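Local coordinates for 5'-AMP-activated protein kinase subunit beta (Schizosaccharomyces pombe, PDB 2QRD) that probably serves as the scaffolding beta subunit of AMP-activated protein kinase, holding the heterotrimer together, and contributes, with the gamma subunit, to an ADP-binding site, at residues B[37-42]-B[77-82]. Sequence-based numbering, arbitrary orientation.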
loop_
_atom_site.group_PDB
_atom_site.type_symbol
_atom_site.label_atom_id
_atom_site.label_comp_id
_atom_site.label_asym_id
_atom_site.label_seq_id
_atom_site.Cartn_x
_atom_site.Cartn_y
_atom_site.Cartn_z
ATOM N N LYS B 37 -11.083 -19.836 -7.336
ATOM C CA LYS B 37 -9.869 -19.521 -6.601
ATOM C C LYS B 37 -9.400 -18.104 -6.889
ATOM O O LYS B 37 -9.234 -17.715 -8.036
ATOM C CB LYS B 37 -8.751 -20.560 -6.858
ATOM C CG LYS B 37 -8.245 -20.594 -8.315
ATOM C CD LYS B 37 -7.250 -21.735 -8.558
ATOM C CE LYS B 37 -7.138 -22.063 -10.051
ATOM N NZ LYS B 37 -6.288 -23.277 -10.287
ATOM N N CYS B 38 -9.180 -17.352 -5.822
ATOM C CA CYS B 38 -8.671 -15.992 -5.907
ATOM C C CYS B 38 -7.186 -15.967 -5.516
ATOM O O CYS B 38 -6.810 -16.571 -4.512
ATOM C CB CYS B 38 -9.539 -15.066 -5.042
ATOM S SG CYS B 38 -8.839 -13.451 -4.801
ATOM N N ILE B 39 -6.345 -15.310 -6.333
ATOM C CA ILE B 39 -4.882 -15.343 -6.127
ATOM C C ILE B 39 -4.419 -14.575 -4.907
ATOM O O ILE B 39 -3.259 -14.702 -4.518
ATOM C CB ILE B 39 -4.005 -14.886 -7.353
ATOM C CG1 ILE B 39 -4.146 -13.380 -7.634
ATOM C CG2 ILE B 39 -4.231 -15.779 -8.588
ATOM C CD1 ILE B 39 -3.028 -12.820 -8.501
ATOM N N LEU B 40 -5.308 -13.784 -4.303
ATOM C CA LEU B 40 -4.942 -13.029 -3.104
ATOM C C LEU B 40 -4.762 -13.950 -1.923
ATOM O O LEU B 40 -4.016 -13.628 -0.998
ATOM C CB LEU B 40 -5.945 -11.932 -2.769
ATOM C CG LEU B 40 -5.681 -10.575 -3.416
ATOM C CD1 LEU B 40 -6.728 -9.602 -2.974
ATOM C CD2 LEU B 40 -4.277 -10.030 -3.085
ATOM N N ASN B 41 -5.442 -15.091 -1.964
ATOM C CA ASN B 41 -5.344 -16.084 -0.913
ATOM C C ASN B 41 -4.011 -16.819 -0.910
ATOM O O ASN B 41 -3.815 -17.781 -0.174
ATOM C CB ASN B 41 -6.487 -17.070 -1.043
ATOM C CG ASN B 41 -7.786 -16.417 -0.889
ATOM O OD1 ASN B 41 -7.877 -15.395 -0.235
ATOM N ND2 ASN B 41 -8.817 -16.980 -1.500
ATOM N N SER B 42 -3.103 -16.331 -1.746
ATOM C CA SER B 42 -1.767 -16.876 -1.870
ATOM C C SER B 42 -0.753 -15.963 -1.162
ATOM O O SER B 42 -0.906 -14.736 -1.154
ATOM C CB SER B 42 -1.444 -17.055 -3.360
ATOM O OG SER B 42 -0.067 -16.908 -3.631
ATOM N N SER B 77 -11.003 -5.829 -4.331
ATOM C CA SER B 77 -9.791 -5.918 -5.137
ATOM C C SER B 77 -10.056 -6.230 -6.584
ATOM O O SER B 77 -11.099 -6.763 -6.939
ATOM C CB SER B 77 -8.796 -6.940 -4.584
ATOM O OG SER B 77 -9.369 -8.228 -4.400
ATOM N N ALA B 78 -9.099 -5.874 -7.427
ATOM C CA ALA B 78 -9.122 -6.332 -8.801
ATOM C C ALA B 78 -7.680 -6.412 -9.296
ATOM O O ALA B 78 -6.812 -5.760 -8.745
ATOM C CB ALA B 78 -10.001 -5.426 -9.674
ATOM N N THR B 79 -7.436 -7.264 -10.288
ATOM C CA THR B 79 -6.101 -7.463 -10.850
ATOM C C THR B 79 -6.090 -6.830 -12.193
ATOM O O THR B 79 -7.022 -6.976 -12.955
ATOM C CB THR B 79 -5.717 -8.967 -10.965
ATOM O OG1 THR B 79 -5.611 -9.522 -9.650
ATOM C CG2 THR B 79 -4.354 -9.154 -11.650
ATOM N N THR B 80 -5.045 -6.092 -12.487
ATOM C CA THR B 80 -4.926 -5.494 -13.807
ATOM C C THR B 80 -3.474 -5.585 -14.278
ATOM O O THR B 80 -2.571 -5.761 -13.454
ATOM C CB THR B 80 -5.509 -4.037 -13.834
ATOM O OG1 THR B 80 -5.753 -3.677 -15.182
ATOM C CG2 THR B 80 -4.569 -2.978 -13.210
ATOM N N ARG B 81 -3.273 -5.504 -15.585
ATOM C CA ARG B 81 -1.949 -5.485 -16.207
ATOM C C ARG B 81 -1.437 -4.046 -16.249
ATOM O O ARG B 81 -2.156 -3.138 -16.674
ATOM C CB ARG B 81 -2.025 -6.037 -17.653
ATOM C CG ARG B 81 -0.718 -6.640 -18.207
ATOM C CD ARG B 81 -0.828 -7.223 -19.641
ATOM N NE ARG B 81 -2.102 -7.901 -19.934
ATOM C CZ ARG B 81 -2.289 -9.228 -20.046
ATOM N NH1 ARG B 81 -1.288 -10.079 -19.888
ATOM N NH2 ARG B 81 -3.491 -9.716 -20.342
ATOM N N TYR B 82 -0.209 -3.845 -15.783
ATOM C CA TYR B 82 0.493 -2.585 -15.929
ATOM C C TYR B 82 1.730 -2.876 -16.774
ATOM O O TYR B 82 2.714 -3.398 -16.267
ATOM C CB TYR B 82 0.833 -1.929 -14.558
ATOM C CG TYR B 82 1.502 -0.582 -14.729
ATOM C CD1 TYR B 82 0.757 0.550 -15.079
ATOM C CD2 TYR B 82 2.904 -0.458 -14.648
ATOM C CE1 TYR B 82 1.378 1.782 -15.278
ATOM C CE2 TYR B 82 3.544 0.758 -14.897
ATOM C CZ TYR B 82 2.783 1.871 -15.204
ATOM O OH TYR B 82 3.409 3.073 -15.424
#
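Leu40 and Ser77 make the closer of two methyl-to-hydroxyl contacts between the loop 37-42 and the strand 77-82. Leu40 directs its side chain at the strand, and its CD1 methyl comes within 3.3 Å of Ser77 OG and 3.7 Å of Ser77 CB. Two residues farther along the strand, Thr79 is met by Ile39, whose terminal methyl CD1 lies 4.3 Å from Thr79 OG1, a loose contact; that hydroxyl is hydrogen-bonded to Thr88 OG1.

Hydrogen bonds within the loop shape the 3-10 turn 39-41 that carries both methyls. Asn41 N donates to Cys38 O and Ser42 N to Ile39 O, while Leu40 N donates a long hydrogen bond to Cys38 SG (3.6 Å, N-H...S angle 161°), adding to the backbone bonds of the turn.

Both segments belong to the interaction domain of the beta subunit, and this small, buried contact seats the turn on its antiparallel sheet. Trp13 of the ssp2 kinase chain packs on Leu40 and Ser77, in keeping with the probable role of the beta subunit in forming the heterotrimer. Within the sheet, 74-82 runs between 65-67 and 85-93, and Leu40 and Ile39 also touch Thr88 on 85-93.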